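Acetone carboxylase alpha subunit (Xanthobacter autotrophicus Py2, PDB 5M45) belongs to the hydantoinase B/oxoprolinase family and binds a manganese ion as one subunit type of a six-chain assembly. Local coordinates at residues 81-86 with 175-180; 224-229 with 450-455; 77-82 with 234-239; 438-443 with 533-538; 454-459 with 477-482. All blocks are in the same frame, centred on the assembly; numbering follows the deposited sequence.

Contact 1 (81-86 with 175-180); sequences SPIVEQ and HVIDTG. With MN (manganese (II) ion), chain M.
Ile83 reaches from the short helix 82-85 to both His175 and Ile177, and its two branches share the apolar work. Its CG2 comes obliquely against the imidazole, 3.9 Å from His175 CD2, while CD1 at the end of the other branch lies 4.0 Å from Ile177 CG1. The division follows from chi1 of -64°, which sets CG1 beside the backbone N and CG2 beside the carbonyl carbon. Val84 adds its CG2, 3.8 Å from His175 O.

Metal binding takes the far side of the same imidazole. His175 closes strand 165-175, a member of a seven-stranded antiparallel sheet that also holds strand 153-162, and its ND1 holds the manganese ion at 2.3 Å; His150 and Asp153 are the other protein ligands of this site. NE2 is hydrogen-bonded to Ser186 OG, so the ring is gripped through both nitrogens and its rotation about CB-CG is fixed. Phe456 meets it edge-to-face.

The polar link across the contact is indirect. Ser81 OG donates to a water at 2.8 Å, and that water donates to His175 O at 2.7 Å. Ser81 is also the N-cap of helix 82-85: the same OG accepts a weak bond from Ile83 N. Ser81 OG also lies against the side chain of Ile177, 3.7 Å from CG1.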
# COMPACT_ATOMS: atom_id res chain seq x y z
N SER A 81 6.11 3.53 -21.74
CA SER A 81 5.38 4.76 -21.40
C SER A 81 5.97 5.99 -22.14
O SER A 81 7.18 6.26 -22.00
CB SER A 81 5.46 5.03 -19.89
OG SER A 81 4.92 6.33 -19.57
N PRO A 82 5.13 6.75 -22.89
CA PRO A 82 5.64 7.95 -23.56
C PRO A 82 6.21 9.03 -22.63
O PRO A 82 7.03 9.82 -23.06
CB PRO A 82 4.43 8.50 -24.29
CG PRO A 82 3.46 7.37 -24.41
CD PRO A 82 3.77 6.39 -23.31
N ILE A 83 5.76 9.05 -21.39
CA ILE A 83 6.27 9.96 -20.35
C ILE A 83 7.80 9.86 -20.24
O ILE A 83 8.50 10.89 -20.17
CB ILE A 83 5.58 9.70 -19.00
CG1 ILE A 83 4.06 9.99 -19.07
CG2 ILE A 83 6.20 10.54 -17.87
CD1 ILE A 83 3.26 9.49 -17.88
N VAL A 84 8.30 8.62 -20.26
CA VAL A 84 9.74 8.35 -20.22
C VAL A 84 10.38 8.35 -21.62
O VAL A 84 11.36 9.07 -21.87
CB VAL A 84 10.00 7.03 -19.47
CG1 VAL A 84 11.49 6.63 -19.57
CG2 VAL A 84 9.57 7.16 -18.00
N GLU A 85 9.82 7.56 -22.53
CA GLU A 85 10.43 7.32 -23.84
C GLU A 85 10.50 8.55 -24.78
O GLU A 85 11.51 8.76 -25.47
CB GLU A 85 9.73 6.16 -24.53
CG GLU A 85 10.48 5.64 -25.75
CD GLU A 85 10.28 6.44 -27.05
OE1 GLU A 85 11.23 6.37 -27.87
OE2 GLU A 85 9.22 7.10 -27.25
N GLN A 86 9.43 9.35 -24.82
CA GLN A 86 9.38 10.53 -25.69
C GLN A 86 9.63 11.83 -24.90
O GLN A 86 10.52 12.60 -25.24
CB GLN A 86 8.06 10.62 -26.46
CG GLN A 86 8.05 11.82 -27.41
CD GLN A 86 6.92 11.85 -28.43
OE1 GLN A 86 5.73 11.83 -28.11
NE2 GLN A 86 7.30 11.94 -29.69
N HIS A 175 9.43 8.99 -13.68
CA HIS A 175 8.01 9.21 -13.36
C HIS A 175 7.16 8.10 -13.98
O HIS A 175 7.12 7.99 -15.20
CB HIS A 175 7.51 10.57 -13.87
CG HIS A 175 6.04 10.78 -13.63
ND1 HIS A 175 5.55 11.54 -12.60
CD2 HIS A 175 4.96 10.20 -14.21
CE1 HIS A 175 4.22 11.46 -12.58
NE2 HIS A 175 3.84 10.66 -13.55
N VAL A 176 6.51 7.28 -13.14
CA VAL A 176 5.62 6.17 -13.64
C VAL A 176 4.16 6.63 -13.71
O VAL A 176 3.76 7.61 -13.03
CB VAL A 176 5.74 4.88 -12.80
CG1 VAL A 176 7.20 4.44 -12.70
CG2 VAL A 176 5.14 5.05 -11.37
N ILE A 177 3.36 5.93 -14.51
CA ILE A 177 1.99 6.37 -14.79
C ILE A 177 1.11 6.35 -13.52
O ILE A 177 0.37 7.32 -13.26
CB ILE A 177 1.32 5.56 -15.94
CG1 ILE A 177 2.12 5.72 -17.23
CG2 ILE A 177 -0.16 6.01 -16.13
CD1 ILE A 177 1.72 4.74 -18.33
N ASP A 178 1.18 5.28 -12.74
CA ASP A 178 0.43 5.19 -11.49
C ASP A 178 1.10 4.27 -10.48
O ASP A 178 1.88 3.36 -10.87
CB ASP A 178 -1.05 4.80 -11.70
CG ASP A 178 -1.29 3.28 -11.75
OD1 ASP A 178 -0.99 2.64 -12.79
OD2 ASP A 178 -1.82 2.71 -10.77
N THR A 179 0.77 4.50 -9.19
CA THR A 179 1.22 3.68 -8.10
C THR A 179 0.06 3.08 -7.28
O THR A 179 0.26 2.70 -6.14
CB THR A 179 2.23 4.42 -7.17
OG1 THR A 179 1.76 5.72 -6.84
CG2 THR A 179 3.58 4.55 -7.87
N GLY A 180 -1.12 2.94 -7.87
CA GLY A 180 -2.21 2.28 -7.17
C GLY A 180 -2.73 3.10 -6.00
O GLY A 180 -2.95 2.56 -4.90
MN MN M . 6.70 12.70 -10.97
O HOH W 1 6.13 6.32 -17.07

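Contact 2 (224-229 with 450-455); sequences VRTTRY and IHAVNS
Tyr229 and His451 bring their rings together at a slant, the planes 49° apart and the centroids separated by 5.6 Å. The phenol carbon Tyr229 CE1 arrives at the edge of the imidazole, close to its plane and 3.8 Å from His451 CE1. His451 starts out away from the helix at CB, yet its ring bends back so that ND1 and CE1 face the first turn. NE2 looks elsewhere and is hydrogen-bonded to Ala494 O, which holds the ring in this attitude.

Thr226 brings its methyl obliquely to the same imidazole. With chi1 at 53° the hydroxyl sits between the backbone N and the carbonyl carbon, and CG2 is left to face the strand, 3.7 Å from His451 ND1 and 3.5 Å from Ala452 N. The hydroxyl itself is engaged with Asp178 OD1. Arg225 runs extended from CG to NE past the strand, using only its aliphatic part here: CB is 4.0 Å from Ile450 CG2, and CD is 4.0 Å from Ala452 CB. Its guanidinium goes on to Ala181 O, with a weaker bond to Val182 O.

Arg393 of the second subunit bonds to the carbonyl oxygens of Val224 and Arg225. The arrangement is a helix start laid on a strand without a hydrogen bond between the two: Thr226, centre of an inverse gamma turn, takes the N-cap position of helix 227-255 without a capping bond from its side chain, against strand 450-454, an end strand, within this chain, of a four-stranded antiparallel sheet.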
# COMPACT_ATOMS: atom_id res chain seq x y z
N VAL A 224 -0.25 -1.89 -8.65
CA VAL A 224 -0.43 -0.80 -9.62
C VAL A 224 -1.41 -1.24 -10.73
O VAL A 224 -1.64 -2.43 -10.96
CB VAL A 224 0.93 -0.30 -10.23
CG1 VAL A 224 1.94 0.02 -9.13
CG2 VAL A 224 1.54 -1.28 -11.23
N ARG A 225 -2.03 -0.25 -11.38
CA ARG A 225 -2.85 -0.49 -12.56
C ARG A 225 -2.04 -0.80 -13.83
O ARG A 225 -2.33 -1.79 -14.55
CB ARG A 225 -3.81 0.69 -12.81
CG ARG A 225 -4.82 0.93 -11.69
CD ARG A 225 -5.57 2.23 -11.92
NE ARG A 225 -6.54 2.59 -10.89
CZ ARG A 225 -6.27 3.15 -9.71
NH1 ARG A 225 -5.04 3.40 -9.35
NH2 ARG A 225 -7.27 3.48 -8.87
N THR A 226 -1.03 0.03 -14.10
CA THR A 226 -0.28 0.00 -15.38
C THR A 226 0.95 -0.92 -15.32
O THR A 226 2.10 -0.51 -15.57
CB THR A 226 0.08 1.45 -15.83
OG1 THR A 226 0.76 2.15 -14.77
CG2 THR A 226 -1.22 2.20 -16.24
N THR A 227 0.71 -2.19 -14.99
CA THR A 227 1.77 -3.16 -14.71
C THR A 227 2.90 -3.24 -15.76
O THR A 227 4.08 -3.19 -15.40
CB THR A 227 1.15 -4.55 -14.50
OG1 THR A 227 0.20 -4.49 -13.42
CG2 THR A 227 2.24 -5.59 -14.18
N ARG A 228 2.54 -3.40 -17.04
CA ARG A 228 3.55 -3.57 -18.09
C ARG A 228 4.43 -2.29 -18.19
O ARG A 228 5.64 -2.38 -18.36
CB ARG A 228 2.90 -3.90 -19.47
CG ARG A 228 3.94 -4.12 -20.57
CD ARG A 228 3.36 -4.34 -22.03
NE ARG A 228 2.34 -3.32 -22.44
CZ ARG A 228 1.01 -3.44 -22.22
NH1 ARG A 228 0.49 -4.49 -21.57
NH2 ARG A 228 0.17 -2.47 -22.65
N TYR A 229 3.80 -1.12 -18.06
CA TYR A 229 4.51 0.17 -18.14
C TYR A 229 5.45 0.34 -16.96
O TYR A 229 6.61 0.71 -17.14
CB TYR A 229 3.50 1.34 -18.23
CG TYR A 229 2.64 1.29 -19.48
CD1 TYR A 229 1.40 0.63 -19.46
CD2 TYR A 229 3.03 1.93 -20.67
CE1 TYR A 229 0.60 0.55 -20.60
CE2 TYR A 229 2.24 1.88 -21.80
CZ TYR A 229 1.02 1.21 -21.76
OH TYR A 229 0.23 1.15 -22.88
N ILE A 450 -6.62 -3.50 -17.81
CA ILE A 450 -6.71 -2.52 -16.76
C ILE A 450 -5.65 -1.45 -17.03
O ILE A 450 -4.50 -1.77 -17.38
CB ILE A 450 -6.52 -3.18 -15.37
CG1 ILE A 450 -7.73 -4.10 -15.06
CG2 ILE A 450 -6.30 -2.14 -14.28
CD1 ILE A 450 -7.57 -4.95 -13.82
N HIS A 451 -6.04 -0.19 -16.85
CA HIS A 451 -5.21 0.95 -17.25
C HIS A 451 -5.50 2.24 -16.48
O HIS A 451 -6.56 2.39 -15.84
CB HIS A 451 -5.43 1.17 -18.78
CG HIS A 451 -4.43 2.06 -19.45
ND1 HIS A 451 -3.08 1.79 -19.47
CD2 HIS A 451 -4.60 3.16 -20.20
CE1 HIS A 451 -2.45 2.71 -20.19
NE2 HIS A 451 -3.36 3.56 -20.64
N ALA A 452 -4.54 3.17 -16.56
CA ALA A 452 -4.72 4.55 -16.13
C ALA A 452 -3.97 5.47 -17.09
O ALA A 452 -3.05 5.04 -17.79
CB ALA A 452 -4.20 4.74 -14.70
N VAL A 453 -4.42 6.71 -17.16
CA VAL A 453 -3.79 7.74 -17.99
C VAL A 453 -3.35 8.95 -17.12
O VAL A 453 -3.92 9.20 -16.03
CB VAL A 453 -4.68 8.21 -19.17
CG1 VAL A 453 -5.04 7.02 -20.04
CG2 VAL A 453 -5.98 8.89 -18.73
N ASN A 454 -2.34 9.66 -17.62
CA ASN A 454 -1.82 10.85 -16.98
C ASN A 454 -1.05 11.66 -18.03
O ASN A 454 0.15 11.44 -18.22
CB ASN A 454 -0.93 10.52 -15.79
CG ASN A 454 -0.60 11.75 -14.94
OD1 ASN A 454 -1.22 11.98 -13.91
ND2 ASN A 454 0.38 12.55 -15.37
N SER A 455 -1.74 12.57 -18.72
CA SER A 455 -1.14 13.28 -19.83
C SER A 455 -0.06 14.26 -19.37
O SER A 455 -0.30 15.09 -18.43
CB SER A 455 -2.18 14.09 -20.62
OG SER A 455 -1.55 14.82 -21.65

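Contact 3 (77-82 with 234-239); sequences KIAASP and ERTRIA
The connection from helix 54-75 to helix 82-85 lays Ile78 and Ala79 on one side of the long helix 227-255, where Arg235, Thr236 and Ala239 make up a single patch one turn long. Ile78 is the side chain that fills it. Its CB stands 3.5 Å from Thr236 OG1, and its CG2 meets Arg235 CB at 4.0 Å.

Thr236 OG1 also faces the loop backbone, 3.6 Å from Ala79 N, but this is contact without a hydrogen bond. The hydroxyl is instead bonded to Leu232 O, one turn back in its own helix. Ala79 CB adds a light touch at 3.8 Å from Thr236 OG1. Arg235 contributes only the base of its side chain: the bend at chi2 (-63°) carries the guanidinium away to the chain of another protein, where NH2 bonds to the backbone and NH1 makes a salt bridge with an acidic side chain. Polar side chains of the same neighbouring protein bond to the carbonyl oxygens of Lys77 and Ile78, so the contact is part of the interface with that protein. The packing is tightest at the end of the isoleucine, where Ile78 CD1 presses on Ala239 CB at 3.5 Å.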
# COMPACT_ATOMS: atom_id res chain seq x y z
N LYS A 77 15.00 4.52 -24.22
CA LYS A 77 14.49 3.72 -25.30
C LYS A 77 13.96 2.35 -24.90
O LYS A 77 13.35 1.66 -25.74
CB LYS A 77 15.55 3.59 -26.40
CG LYS A 77 15.93 4.94 -27.03
CD LYS A 77 16.94 4.71 -28.18
CE LYS A 77 18.31 4.39 -27.54
NZ LYS A 77 19.30 4.10 -28.60
N ILE A 78 14.14 1.96 -23.63
CA ILE A 78 13.58 0.76 -23.06
C ILE A 78 12.08 0.86 -22.75
O ILE A 78 11.36 -0.14 -22.82
CB ILE A 78 14.39 0.34 -21.79
CG1 ILE A 78 15.82 -0.05 -22.19
CG2 ILE A 78 13.70 -0.81 -21.04
CD1 ILE A 78 16.82 -0.05 -21.06
N ALA A 79 11.63 2.07 -22.41
CA ALA A 79 10.30 2.27 -21.83
C ALA A 79 9.16 2.12 -22.84
O ALA A 79 9.32 2.44 -24.03
CB ALA A 79 10.24 3.63 -21.17
N ALA A 80 8.02 1.62 -22.37
CA ALA A 80 6.75 1.64 -23.11
C ALA A 80 5.95 2.90 -22.89
O ALA A 80 5.18 3.28 -23.77
CB ALA A 80 5.89 0.42 -22.75
N SER A 81 6.11 3.53 -21.74
CA SER A 81 5.38 4.76 -21.40
C SER A 81 5.97 5.99 -22.14
O SER A 81 7.18 6.26 -22.00
CB SER A 81 5.46 5.03 -19.89
OG SER A 81 4.92 6.33 -19.57
N PRO A 82 5.13 6.75 -22.89
CA PRO A 82 5.64 7.95 -23.56
C PRO A 82 6.21 9.03 -22.63
O PRO A 82 7.03 9.82 -23.06
CB PRO A 82 4.43 8.50 -24.29
CG PRO A 82 3.46 7.37 -24.41
CD PRO A 82 3.77 6.39 -23.31
N GLU A 234 11.09 0.19 -14.70
CA GLU A 234 12.08 -0.38 -13.81
C GLU A 234 13.35 -0.85 -14.56
O GLU A 234 14.47 -0.59 -14.10
CB GLU A 234 11.47 -1.51 -12.95
CG GLU A 234 12.47 -2.29 -12.10
CD GLU A 234 11.79 -3.19 -11.08
OE1 GLU A 234 10.97 -4.05 -11.49
OE2 GLU A 234 12.08 -3.03 -9.86
N ARG A 235 13.18 -1.54 -15.68
CA ARG A 235 14.33 -1.96 -16.49
C ARG A 235 15.12 -0.74 -17.02
O ARG A 235 16.36 -0.80 -17.07
CB ARG A 235 13.92 -2.91 -17.63
CG ARG A 235 13.24 -4.20 -17.14
CD ARG A 235 14.18 -5.07 -16.27
NE ARG A 235 13.53 -6.24 -15.76
CZ ARG A 235 14.14 -7.22 -15.07
NH1 ARG A 235 13.45 -8.26 -14.63
NH2 ARG A 235 15.43 -7.18 -14.79
N THR A 236 14.41 0.34 -17.38
CA THR A 236 15.01 1.63 -17.74
C THR A 236 15.95 2.17 -16.65
O THR A 236 17.09 2.57 -16.94
CB THR A 236 13.90 2.71 -18.02
OG1 THR A 236 13.14 2.28 -19.18
CG2 THR A 236 14.49 4.06 -18.30
N ARG A 237 15.49 2.17 -15.40
CA ARG A 237 16.30 2.69 -14.29
C ARG A 237 17.56 1.81 -14.04
O ARG A 237 18.67 2.32 -13.85
CB ARG A 237 15.50 2.81 -12.99
CG ARG A 237 14.34 3.81 -13.02
CD ARG A 237 13.66 3.98 -11.66
NE ARG A 237 13.14 2.72 -11.10
CZ ARG A 237 11.93 2.21 -11.32
NH1 ARG A 237 11.04 2.81 -12.10
NH2 ARG A 237 11.60 1.06 -10.73
N ILE A 238 17.36 0.48 -14.02
CA ILE A 238 18.49 -0.43 -13.76
C ILE A 238 19.56 -0.32 -14.88
O ILE A 238 20.77 -0.37 -14.58
CB ILE A 238 18.04 -1.91 -13.61
CG1 ILE A 238 17.15 -2.03 -12.43
CG2 ILE A 238 19.25 -2.77 -13.31
CD1 ILE A 238 16.40 -3.35 -12.36
N ALA A 239 19.12 -0.20 -16.14
CA ALA A 239 20.05 -0.04 -17.27
C ALA A 239 20.97 1.15 -17.08
O ALA A 239 22.19 1.02 -17.17
CB ALA A 239 19.29 0.09 -18.59

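Contact 4 (438-443 with 533-538); sequences WLQGGG and TMFFMG
Four backbone hydrogen bonds stitch 438-443 to 533-538. Gly442 and Thr533 exchange a pair: Thr533 N to Gly442 O at 2.9 Å, and Gly442 N to Thr533 O at 3.1 Å. Phe535 N gives to Gln440 O at 3.1 Å. Beyond the regular strands, Trp438 N donates almost straight (165°) to Met537 O at 3.1 Å.

Between the bonded pairs, Gly441 faces Met534 as a non-hydrogen-bonded pair. Lacking a side chain, it lets the strands draw in to 4.0 Å between Gly441 CA and Met534 CA. On one side of the sheet, Gln440 lies over Phe535 in a CH-pi contact, its CB 3.8 Å from the ring centroid. Phe535 makes this possible by turning CG between its backbone N and carbonyl carbon (chi1 63°), which swings the ring under the glutamine. The Gln440 amide is planted by NE2, bonded to Met187 O and weakly to Trp438 O. On the other side, Leu439 CD2 touches Met534 CE at 3.8 Å.

Both of these residues also pack on Tyr618 of strand 617-621. In its antiparallel sheet, 440-442 and 532-535 are the inner strands, between 450-454 and 610-612.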
# COMPACT_ATOMS: atom_id res chain seq x y z
N TRP A 438 -3.76 18.43 -15.39
CA TRP A 438 -3.37 17.03 -15.54
C TRP A 438 -4.58 16.14 -15.89
O TRP A 438 -5.44 15.83 -15.02
CB TRP A 438 -2.68 16.53 -14.26
CG TRP A 438 -1.42 17.24 -13.92
CD1 TRP A 438 -1.29 18.32 -13.07
CD2 TRP A 438 -0.09 16.95 -14.41
NE1 TRP A 438 0.01 18.72 -13.00
CE2 TRP A 438 0.78 17.93 -13.83
CE3 TRP A 438 0.44 16.03 -15.30
CZ2 TRP A 438 2.15 17.96 -14.08
CZ3 TRP A 438 1.84 16.05 -15.56
CH2 TRP A 438 2.68 17.01 -14.92
N LEU A 439 -4.68 15.76 -17.17
CA LEU A 439 -5.73 14.87 -17.65
C LEU A 439 -5.46 13.46 -17.09
O LEU A 439 -4.40 12.90 -17.30
CB LEU A 439 -5.78 14.84 -19.20
CG LEU A 439 -6.79 13.91 -19.90
CD1 LEU A 439 -7.18 14.43 -21.27
CD2 LEU A 439 -6.31 12.45 -20.04
N GLN A 440 -6.43 12.93 -16.35
CA GLN A 440 -6.26 11.63 -15.64
C GLN A 440 -7.54 10.80 -15.71
O GLN A 440 -8.62 11.33 -15.96
CB GLN A 440 -5.92 11.88 -14.18
CG GLN A 440 -4.55 12.54 -13.99
CD GLN A 440 -4.30 12.93 -12.55
OE1 GLN A 440 -3.86 12.12 -11.74
NE2 GLN A 440 -4.63 14.18 -12.21
N GLY A 441 -7.41 9.52 -15.46
CA GLY A 441 -8.51 8.56 -15.48
C GLY A 441 -8.07 7.12 -15.57
O GLY A 441 -6.89 6.83 -15.71
N GLY A 442 -9.04 6.21 -15.51
CA GLY A 442 -8.76 4.78 -15.53
C GLY A 442 -9.96 3.89 -15.86
O GLY A 442 -11.09 4.36 -16.01
N GLY A 443 -9.67 2.60 -15.97
CA GLY A 443 -10.64 1.57 -16.38
C GLY A 443 -10.01 0.65 -17.42
O GLY A 443 -8.79 0.37 -17.35
N THR A 533 -13.43 6.10 -16.27
CA THR A 533 -13.61 7.33 -15.45
C THR A 533 -12.52 8.37 -15.78
O THR A 533 -11.45 8.00 -16.27
CB THR A 533 -13.54 7.08 -13.93
OG1 THR A 533 -12.26 6.53 -13.60
CG2 THR A 533 -14.67 6.15 -13.49
N MET A 534 -12.82 9.66 -15.56
CA MET A 534 -11.82 10.73 -15.69
C MET A 534 -12.03 11.82 -14.62
O MET A 534 -13.09 11.92 -14.01
CB MET A 534 -11.84 11.37 -17.10
CG MET A 534 -11.77 10.36 -18.26
SD MET A 534 -11.66 11.06 -19.92
CE MET A 534 -10.02 11.82 -19.88
N PHE A 535 -11.00 12.63 -14.41
CA PHE A 535 -11.06 13.77 -13.48
C PHE A 535 -10.05 14.86 -13.88
O PHE A 535 -9.21 14.67 -14.77
CB PHE A 535 -10.92 13.33 -12.01
CG PHE A 535 -9.59 12.66 -11.65
CD1 PHE A 535 -9.38 11.29 -11.88
CD2 PHE A 535 -8.58 13.39 -11.02
CE1 PHE A 535 -8.19 10.67 -11.53
CE2 PHE A 535 -7.39 12.78 -10.66
CZ PHE A 535 -7.19 11.43 -10.91
N PHE A 536 -10.24 16.03 -13.27
CA PHE A 536 -9.44 17.24 -13.51
C PHE A 536 -8.59 17.58 -12.29
O PHE A 536 -9.02 17.36 -11.14
CB PHE A 536 -10.39 18.46 -13.80
CG PHE A 536 -11.18 18.36 -15.09
CD1 PHE A 536 -12.39 17.69 -15.14
CD2 PHE A 536 -10.72 18.96 -16.24
CE1 PHE A 536 -13.13 17.60 -16.33
CE2 PHE A 536 -11.45 18.87 -17.44
CZ PHE A 536 -12.66 18.17 -17.49
N MET A 537 -7.41 18.15 -12.51
CA MET A 537 -6.52 18.60 -11.42
C MET A 537 -5.63 19.77 -11.88
O MET A 537 -4.77 19.61 -12.73
CB MET A 537 -5.62 17.45 -10.92
CG MET A 537 -4.76 17.78 -9.69
SD MET A 537 -5.66 18.41 -8.26
CE MET A 537 -5.03 20.08 -7.99
N GLY A 538 -5.87 20.94 -11.27
CA GLY A 538 -5.14 22.19 -11.54
C GLY A 538 -5.71 23.36 -10.74
O GLY A 538 -6.70 23.21 -10.01

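Contact 5 (454-459 with 477-482); sequences NSFECA and AIWNPE
One corner of an indole does nearly all the touching here: Trp479 CH2 meets both Phe456 and Ala459, while no direct hydrogen bond joins the segments. CH2 is 3.9 Å from Phe456 CE2 and 3.7 Å from Ala459 CA, and the neighbouring CZ2 comes to 3.6 Å from Cys458 O. The two aromatic planes are steep to one another, at 73°, but the approach is oblique, with 5.9 Å between the centroid of the Phe456 ring and that of the Trp479 six-membered ring.

Trp479 sits in a type I turn from Ala477 to Asn480, and the turn folds Ala477 CB over the centre of one face of the indole. The same methyl reaches across to the backbone of the facing loop, 3.9 Å from Ala459 O, with Cys458 O a little farther off. At the other end of the indole NE1 is hydrogen-bonded to Thr435 OG1. A water lies 2.8 Å from Ala459 O and 2.6 Å from Asn480 O, between the two loops.

Phe456 belongs to the surroundings of the metal site, its side chain about 5 Å from the manganese ion at the nearest atoms. The direct contact between Trp479 and Phe456 is apolar, which is consistent with packing, more than directed bonds, placing a ring that lies beside a manganese ligand.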
# COMPACT_ATOMS: atom_id res chain seq x y z
N ASN A 454 -2.34 9.66 -17.62
CA ASN A 454 -1.82 10.85 -16.98
C ASN A 454 -1.05 11.66 -18.03
O ASN A 454 0.15 11.44 -18.22
CB ASN A 454 -0.93 10.52 -15.79
CG ASN A 454 -0.60 11.75 -14.94
OD1 ASN A 454 -1.22 11.98 -13.91
ND2 ASN A 454 0.38 12.55 -15.37
N SER A 455 -1.74 12.57 -18.72
CA SER A 455 -1.14 13.28 -19.83
C SER A 455 -0.06 14.26 -19.37
O SER A 455 -0.30 15.09 -18.43
CB SER A 455 -2.18 14.09 -20.62
OG SER A 455 -1.55 14.82 -21.65
N PHE A 456 1.09 14.22 -20.07
CA PHE A 456 2.18 15.20 -19.87
C PHE A 456 2.17 16.35 -20.92
O PHE A 456 3.19 16.99 -21.17
CB PHE A 456 3.55 14.49 -19.76
CG PHE A 456 3.97 14.19 -18.32
CD1 PHE A 456 3.34 13.20 -17.59
CD2 PHE A 456 5.02 14.90 -17.71
CE1 PHE A 456 3.71 12.93 -16.29
CE2 PHE A 456 5.37 14.65 -16.42
CZ PHE A 456 4.74 13.65 -15.70
N GLU A 457 0.98 16.68 -21.44
CA GLU A 457 0.81 17.90 -22.23
C GLU A 457 1.20 19.13 -21.37
O GLU A 457 1.70 20.07 -21.94
CB GLU A 457 -0.64 18.05 -22.79
CG GLU A 457 -0.87 17.18 -24.02
CD GLU A 457 -2.17 17.44 -24.76
OE1 GLU A 457 -3.21 17.82 -24.16
OE2 GLU A 457 -2.14 17.24 -26.01
N CYS A 458 1.03 19.07 -20.03
CA CYS A 458 1.40 20.20 -19.17
C CYS A 458 2.89 20.18 -18.73
O CYS A 458 3.27 20.84 -17.73
CB CYS A 458 0.45 20.36 -17.97
SG CYS A 458 0.23 18.84 -17.00
N ALA A 459 3.72 19.47 -19.50
CA ALA A 459 5.13 19.77 -19.63
C ALA A 459 5.40 21.00 -20.48
O ALA A 459 6.55 21.49 -20.48
CB ALA A 459 5.91 18.55 -20.21
N ALA A 477 8.08 23.72 -18.25
CA ALA A 477 7.58 23.60 -16.89
C ALA A 477 8.72 23.91 -15.94
O ALA A 477 9.87 23.65 -16.26
CB ALA A 477 7.05 22.19 -16.65
N ILE A 478 8.42 24.45 -14.77
CA ILE A 478 9.49 24.71 -13.75
C ILE A 478 10.33 23.45 -13.41
O ILE A 478 11.52 23.56 -13.22
CB ILE A 478 8.91 25.37 -12.48
CG1 ILE A 478 10.02 25.79 -11.49
CG2 ILE A 478 7.93 24.46 -11.76
CD1 ILE A 478 10.99 26.81 -12.06
N TRP A 479 9.69 22.27 -13.38
CA TRP A 479 10.38 21.01 -13.06
C TRP A 479 11.15 20.36 -14.23
O TRP A 479 11.80 19.32 -14.04
CB TRP A 479 9.41 19.97 -12.38
CG TRP A 479 8.02 19.95 -12.92
CD1 TRP A 479 6.91 20.52 -12.35
CD2 TRP A 479 7.58 19.39 -14.16
NE1 TRP A 479 5.81 20.33 -13.13
CE2 TRP A 479 6.18 19.63 -14.25
CE3 TRP A 479 8.21 18.66 -15.17
CZ2 TRP A 479 5.42 19.22 -15.33
CZ3 TRP A 479 7.45 18.25 -16.27
CH2 TRP A 479 6.07 18.52 -16.33
N ASN A 480 11.06 20.92 -15.44
CA ASN A 480 11.87 20.50 -16.59
C ASN A 480 11.78 21.57 -17.70
O ASN A 480 10.71 21.68 -18.40
CB ASN A 480 11.43 19.12 -17.17
CG ASN A 480 12.38 18.61 -18.28
OD1 ASN A 480 13.28 19.35 -18.77
ND2 ASN A 480 12.18 17.35 -18.68
N PRO A 481 12.86 22.38 -17.87
CA PRO A 481 12.82 23.44 -18.87
C PRO A 481 12.84 22.94 -20.34
O PRO A 481 12.52 23.73 -21.26
CB PRO A 481 14.06 24.30 -18.51
CG PRO A 481 15.04 23.29 -17.96
CD PRO A 481 14.17 22.31 -17.19
N GLU A 482 13.23 21.67 -20.57
CA GLU A 482 13.18 21.06 -21.91
C GLU A 482 11.77 20.54 -22.21
O GLU A 482 11.51 19.33 -22.23
CB GLU A 482 14.24 19.94 -22.07
CG GLU A 482 15.66 20.44 -22.00
CD GLU A 482 16.72 19.32 -22.01
OE1 GLU A 482 17.05 18.76 -23.09
OE2 GLU A 482 17.26 19.00 -20.92
O HOH W 2 8.74 20.23 -19.29

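All five contacts are buried, but contact 5 lies deepest, its centre about 9 Å from the chain centre, and contact 3 is the farthest out, against another protein of the assembly. Contacts 2 and 3 draw on successive parts of helix 227-255, and contacts 1 and 3 share Ser81 and Pro82. Contacts 2 and 4 join one sheet, whose strand 450-454 runs on into the loop of contact 5. Chemistry follows place: contact 4 alone is held by direct backbone hydrogen bonds, whereas the others rely on side-chain packing, with a water between the segments in contacts 1 and 5. One of the manganese ligands, His175, belongs to contact 1.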